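Local coordinates for protein flap endonuclease 1 (PDB 3ORY) that probably cleaves the 5' flaps of branched DNA as a structure-specific endonuclease of the FEN1/XPG family in a hyperthermophilic archaeon, at residues A172-Q186 / S190-I204. Residues are numbered along the deposited sequence; the frame is centred on the assembly and turned at random.
Sequences AYIVKKGDAYASASQ and SLLFGSPKLVRNLTI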
loop_
_atom_site.group_PDB
_atom_site.type_symbol
_atom_site.label_atom_id
_atom_site.label_comp_id
_atom_site.label_asym_id
_atom_site.label_seq_id
_atom_site.Cartn_x
_atom_site.Cartn_y
_atom_site.Cartn_z
ATOM N N ALA A 172 -11.051 -1.125 -5.387
ATOM C CA ALA A 172 -11.655 -2.315 -6.008
ATOM C C ALA A 172 -12.886 -1.966 -6.837
ATOM O O ALA A 172 -13.063 -2.481 -7.946
ATOM C CB ALA A 172 -12.017 -3.360 -4.941
ATOM N N TYR A 173 -13.743 -1.099 -6.289
ATOM C CA TYR A 173 -14.979 -0.704 -6.971
ATOM C C TYR A 173 -14.727 0.078 -8.265
ATOM O O TYR A 173 -15.415 -0.129 -9.268
ATOM C CB TYR A 173 -15.887 0.099 -6.036
ATOM C CG TYR A 173 -17.244 0.428 -6.637
ATOM C CD1 TYR A 173 -18.218 -0.569 -6.819
ATOM C CD2 TYR A 173 -17.558 1.733 -7.016
ATOM C CE1 TYR A 173 -19.477 -0.263 -7.371
ATOM C CE2 TYR A 173 -18.812 2.049 -7.571
ATOM C CZ TYR A 173 -19.753 1.051 -7.751
ATOM O OH TYR A 173 -20.974 1.380 -8.292
ATOM N N ILE A 174 -13.755 0.988 -8.238
ATOM C CA ILE A 174 -13.351 1.711 -9.446
ATOM C C ILE A 174 -12.907 0.744 -10.568
ATOM O O ILE A 174 -13.268 0.921 -11.749
ATOM C CB ILE A 174 -12.264 2.779 -9.117
ATOM C CG1 ILE A 174 -12.877 3.884 -8.239
ATOM C CG2 ILE A 174 -11.658 3.381 -10.391
ATOM C CD1 ILE A 174 -11.833 4.802 -7.538
ATOM N N VAL A 175 -12.147 -0.283 -10.204
ATOM C CA VAL A 175 -11.753 -1.299 -11.184
ATOM C C VAL A 175 -12.969 -2.107 -11.669
ATOM O O VAL A 175 -13.096 -2.357 -12.869
ATOM C CB VAL A 175 -10.647 -2.240 -10.652
ATOM C CG1 VAL A 175 -10.185 -3.197 -11.759
ATOM C CG2 VAL A 175 -9.447 -1.432 -10.149
ATOM N N LYS A 176 -13.856 -2.492 -10.741
ATOM C CA LYS A 176 -15.115 -3.184 -11.082
ATOM C C LYS A 176 -15.934 -2.426 -12.119
ATOM O O LYS A 176 -16.516 -3.033 -13.030
ATOM C CB LYS A 176 -15.992 -3.368 -9.850
ATOM C CG LYS A 176 -15.598 -4.492 -8.914
ATOM C CD LYS A 176 -16.648 -4.582 -7.807
ATOM C CE LYS A 176 -16.224 -5.475 -6.673
ATOM N NZ LYS A 176 -17.367 -5.715 -5.745
ATOM N N LYS A 177 -15.989 -1.103 -11.962
ATOM C CA LYS A 177 -16.762 -0.232 -12.850
ATOM C C LYS A 177 -16.112 -0.019 -14.223
ATOM O O LYS A 177 -16.700 0.617 -15.089
ATOM C CB LYS A 177 -17.009 1.135 -12.181
ATOM C CG LYS A 177 -17.898 1.099 -10.935
ATOM C CD LYS A 177 -19.243 0.418 -11.181
ATOM C CE LYS A 177 -20.255 1.377 -11.785
ATOM N NZ LYS A 177 -21.461 0.629 -12.258
ATOM N N GLY A 178 -14.902 -0.538 -14.410
ATOM C CA GLY A 178 -14.150 -0.320 -15.656
ATOM C C GLY A 178 -13.534 1.067 -15.739
ATOM O O GLY A 178 -13.247 1.559 -16.829
ATOM N N ASP A 179 -13.325 1.699 -14.585
ATOM C CA ASP A 179 -12.795 3.062 -14.542
ATOM C C ASP A 179 -11.306 3.097 -14.215
ATOM O O ASP A 179 -10.707 4.165 -14.153
ATOM C CB ASP A 179 -13.601 3.937 -13.571
ATOM C CG ASP A 179 -14.996 4.253 -14.090
ATOM O OD1 ASP A 179 -15.186 4.323 -15.318
ATOM O OD2 ASP A 179 -15.916 4.419 -13.272
ATOM N N ALA A 180 -10.733 1.919 -13.979
ATOM C CA ALA A 180 -9.294 1.739 -13.844
ATOM C C ALA A 180 -8.981 0.319 -14.247
ATOM O O ALA A 180 -9.840 -0.556 -14.181
ATOM C CB ALA A 180 -8.819 1.996 -12.411
ATOM N N TYR A 181 -7.743 0.100 -14.669
ATOM C CA TYR A 181 -7.288 -1.211 -15.085
ATOM C C TYR A 181 -7.056 -2.129 -13.882
ATOM O O TYR A 181 -7.378 -3.317 -13.926
ATOM C CB TYR A 181 -6.010 -1.074 -15.919
ATOM C CG TYR A 181 -5.339 -2.385 -16.221
ATOM C CD1 TYR A 181 -5.857 -3.254 -17.185
ATOM C CD2 TYR A 181 -4.182 -2.760 -15.542
ATOM C CE1 TYR A 181 -5.223 -4.482 -17.463
ATOM C CE2 TYR A 181 -3.549 -3.962 -15.805
ATOM C CZ TYR A 181 -4.068 -4.817 -16.760
ATOM O OH TYR A 181 -3.419 -6.002 -16.994
ATOM N N ALA A 182 -6.497 -1.575 -12.811
ATOM C CA ALA A 182 -6.141 -2.358 -11.634
ATOM C C ALA A 182 -6.014 -1.453 -10.427
ATOM O O ALA A 182 -5.822 -0.254 -10.575
ATOM C CB ALA A 182 -4.828 -3.110 -11.873
ATOM N N SER A 183 -6.153 -2.033 -9.236
ATOM C CA SER A 183 -5.873 -1.340 -7.991
ATOM C C SER A 183 -4.405 -1.590 -7.678
ATOM O O SER A 183 -3.808 -2.536 -8.204
ATOM C CB SER A 183 -6.789 -1.838 -6.850
ATOM O OG SER A 183 -6.837 -3.256 -6.808
ATOM N N ALA A 184 -3.808 -0.729 -6.863
ATOM C CA ALA A 184 -2.397 -0.868 -6.524
ATOM C C ALA A 184 -2.173 -0.628 -5.046
ATOM O O ALA A 184 -2.614 0.396 -4.488
ATOM C CB ALA A 184 -1.520 0.078 -7.377
ATOM N N SER A 185 -1.471 -1.571 -4.424
ATOM C CA SER A 185 -1.216 -1.557 -2.981
ATOM C C SER A 185 -0.250 -2.688 -2.671
ATOM O O SER A 185 -0.091 -3.591 -3.486
ATOM C CB SER A 185 -2.528 -1.812 -2.223
ATOM O OG SER A 185 -2.318 -1.775 -0.821
ATOM N N GLN A 186 0.384 -2.647 -1.498
ATOM C CA GLN A 186 1.169 -3.785 -1.014
ATOM C C GLN A 186 0.294 -4.833 -0.339
ATOM O O GLN A 186 0.631 -6.019 -0.336
ATOM C CB GLN A 186 2.300 -3.347 -0.070
ATOM C CG GLN A 186 3.426 -2.579 -0.760
ATOM C CD GLN A 186 3.902 -3.245 -2.034
ATOM O OE1 GLN A 186 3.620 -2.769 -3.134
ATOM N NE2 GLN A 186 4.594 -4.365 -1.895
ATOM N N SER A 190 -7.832 -5.069 -1.499
ATOM C CA SER A 190 -8.647 -4.744 -2.664
ATOM C C SER A 190 -9.206 -5.992 -3.381
ATOM O O SER A 190 -10.308 -5.940 -3.919
ATOM C CB SER A 190 -7.923 -3.785 -3.631
ATOM O OG SER A 190 -6.854 -4.415 -4.320
ATOM N N LEU A 191 -8.462 -7.098 -3.357
ATOM C CA LEU A 191 -8.937 -8.387 -3.881
ATOM C C LEU A 191 -10.096 -8.925 -3.055
ATOM O O LEU A 191 -11.085 -9.410 -3.610
ATOM C CB LEU A 191 -7.806 -9.419 -3.924
ATOM C CG LEU A 191 -6.677 -9.101 -4.914
ATOM C CD1 LEU A 191 -5.516 -10.075 -4.747
ATOM C CD2 LEU A 191 -7.193 -9.133 -6.359
ATOM N N LEU A 192 -9.979 -8.820 -1.734
ATOM C CA LEU A 192 -11.046 -9.258 -0.829
ATOM C C LEU A 192 -12.318 -8.456 -1.079
ATOM O O LEU A 192 -13.419 -9.001 -0.998
ATOM C CB LEU A 192 -10.615 -9.131 0.637
ATOM C CG LEU A 192 -9.808 -10.212 1.373
ATOM C CD1 LEU A 192 -8.743 -10.852 0.533
ATOM C CD2 LEU A 192 -9.159 -9.560 2.599
ATOM N N PHE A 193 -12.147 -7.176 -1.417
ATOM C CA PHE A 193 -13.248 -6.271 -1.781
ATOM C C PHE A 193 -13.670 -6.390 -3.249
ATOM O O PHE A 193 -14.475 -5.583 -3.752
ATOM C CB PHE A 193 -12.856 -4.822 -1.486
ATOM C CG PHE A 193 -12.855 -4.463 -0.022
ATOM C CD1 PHE A 193 -14.010 -4.619 0.761
ATOM C CD2 PHE A 193 -11.708 -3.917 0.566
ATOM C CE1 PHE A 193 -14.004 -4.245 2.120
ATOM C CE2 PHE A 193 -11.696 -3.537 1.915
ATOM C CZ PHE A 193 -12.839 -3.705 2.692
ATOM N N GLY A 194 -13.133 -7.399 -3.935
ATOM C CA GLY A 194 -13.619 -7.759 -5.259
ATOM C C GLY A 194 -12.914 -7.137 -6.450
ATOM O O GLY A 194 -13.434 -7.203 -7.571
ATOM N N SER A 195 -11.741 -6.536 -6.241
ATOM C CA SER A 195 -11.015 -5.942 -7.368
ATOM C C SER A 195 -10.606 -7.039 -8.346
ATOM O O SER A 195 -9.986 -7.997 -7.937
ATOM C CB SER A 195 -9.763 -5.214 -6.908
ATOM O OG SER A 195 -9.050 -4.712 -8.026
ATOM N N PRO A 196 -10.959 -6.895 -9.639
ATOM C CA PRO A 196 -10.580 -7.896 -10.645
ATOM C C PRO A 196 -9.062 -8.039 -10.781
ATOM O O PRO A 196 -8.569 -9.126 -11.095
ATOM C CB PRO A 196 -11.173 -7.333 -11.943
ATOM C CG PRO A 196 -12.325 -6.515 -11.495
ATOM C CD PRO A 196 -11.898 -5.902 -10.184
ATOM N N LYS A 197 -8.334 -6.949 -10.538
ATOM C CA LYS A 197 -6.891 -6.927 -10.762
ATOM C C LYS A 197 -6.185 -6.087 -9.715
ATOM O O LYS A 197 -6.562 -4.933 -9.480
ATOM C CB LYS A 197 -6.562 -6.361 -12.153
ATOM C CG LYS A 197 -6.945 -7.247 -13.335
ATOM C CD LYS A 197 -6.369 -6.694 -14.636
ATOM C CE LYS A 197 -6.440 -7.729 -15.744
ATOM N NZ LYS A 197 -7.844 -8.125 -15.986
ATOM N N LEU A 198 -5.158 -6.670 -9.105
ATOM C CA LEU A 198 -4.284 -5.953 -8.179
ATOM C C LEU A 198 -2.857 -5.913 -8.721
ATOM O O LEU A 198 -2.299 -6.950 -9.106
ATOM C CB LEU A 198 -4.289 -6.617 -6.793
ATOM C CG LEU A 198 -3.218 -6.166 -5.783
ATOM C CD1 LEU A 198 -3.413 -4.708 -5.305
ATOM C CD2 LEU A 198 -3.182 -7.104 -4.584
ATOM N N VAL A 199 -2.264 -4.724 -8.745
ATOM C CA VAL A 199 -0.837 -4.606 -9.028
ATOM C C VAL A 199 -0.091 -4.319 -7.727
ATOM O O VAL A 199 -0.440 -3.382 -6.996
ATOM C CB VAL A 199 -0.533 -3.531 -10.111
ATOM C CG1 VAL A 199 0.972 -3.277 -10.223
ATOM C CG2 VAL A 199 -1.115 -3.962 -11.473
ATOM N N ARG A 200 0.911 -5.141 -7.429
ATOM C CA ARG A 200 1.759 -4.921 -6.259
ATOM C C ARG A 200 3.125 -4.383 -6.658
ATOM O O ARG A 200 3.552 -4.559 -7.805
ATOM C CB ARG A 200 1.928 -6.210 -5.454
ATOM C CG ARG A 200 0.630 -6.737 -4.847
ATOM C CD ARG A 200 0.894 -7.990 -4.024
ATOM N NE ARG A 200 1.545 -7.676 -2.750
ATOM C CZ ARG A 200 2.812 -7.939 -2.442
ATOM N NH1 ARG A 200 3.621 -8.541 -3.312
ATOM N NH2 ARG A 200 3.269 -7.601 -1.243
ATOM N N ASN A 201 3.792 -3.734 -5.698
ATOM C CA ASN A 201 5.173 -3.212 -5.831
ATOM C C ASN A 201 5.318 -1.921 -6.636
ATOM O O ASN A 201 6.431 -1.429 -6.822
ATOM C CB ASN A 201 6.153 -4.278 -6.359
ATOM C CG ASN A 201 6.173 -5.541 -5.510
ATOM O OD1 ASN A 201 6.421 -6.640 -6.015
ATOM N ND2 ASN A 201 5.938 -5.392 -4.225
ATOM N N LEU A 202 4.205 -1.374 -7.109
ATOM C CA LEU A 202 4.242 -0.168 -7.932
ATOM C C LEU A 202 4.853 1.026 -7.196
ATOM O O LEU A 202 5.498 1.867 -7.809
ATOM C CB LEU A 202 2.846 0.173 -8.454
ATOM C CG LEU A 202 2.754 1.092 -9.669
ATOM C CD1 LEU A 202 3.048 0.352 -10.983
ATOM C CD2 LEU A 202 1.379 1.740 -9.709
ATOM N N THR A 203 4.677 1.087 -5.879
ATOM C CA THR A 203 5.198 2.215 -5.105
ATOM C C THR A 203 6.646 2.008 -4.664
ATOM O O THR A 203 7.268 2.928 -4.142
ATOM C CB THR A 203 4.329 2.509 -3.867
ATOM O OG1 THR A 203 4.267 1.338 -3.047
ATOM C CG2 THR A 203 2.921 2.921 -4.289
ATOM N N ILE A 204 7.181 0.805 -4.881
ATOM C CA ILE A 204 8.511 0.454 -4.379
ATOM C C ILE A 204 9.419 -0.251 -5.393
ATOM O O ILE A 204 10.483 -0.737 -5.017
ATOM C CB ILE A 204 8.443 -0.431 -3.090
ATOM C CG1 ILE A 204 7.693 -1.751 -3.360
ATOM C CG2 ILE A 204 7.856 0.355 -1.908
ATOM C CD1 ILE A 204 7.941 -2.863 -2.308
HETATM O O HOH W 1 2.244 -0.516 -3.813
#
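Ser-183 and Leu-198 pair in parallel where strands 182-184 and 197-200 meet, joined through short helix 189-192 as a beta-alpha-beta unit in the central sheet of the PIN-like nuclease core. Val-199 N donates to Ser-183 O at 2.7 Å. On the face of Ser-183, chi1 of 47° tucks its OG against the backbone, 2.7 Å from Ser-190 OG in a buried hydroxyl pair. Ser-183 N and Ser-195 OG reach Lys-197 O from the two sides of its carbonyl plane. Val-199 and Ala-184 point to the other face, and Val-199 CG2 touches Ala-182 CB. Lys-197 lays CD over one face of the Tyr-181 ring, 4.0 Å from its centroid, a CH-pi contact. At the end of strand 197-200, Arg-200 bends at chi3 (74°) and turns its guanidinium edge to Gln-186 O, held by NE at 3.1 Å and NH2 at 3.2 Å; NH1 forms a salt bridge with Glu-222. A leucine in place of Arg-200 would probably leave that carbonyl without these two donors and take a countercharge from Glu-222. Gln-186 crosses the guanidinium, NE2 over one face, while OE1 takes Asn-201 N on an in-plane lone pair at 2.7 Å and a water shared with Thr-203 OG1.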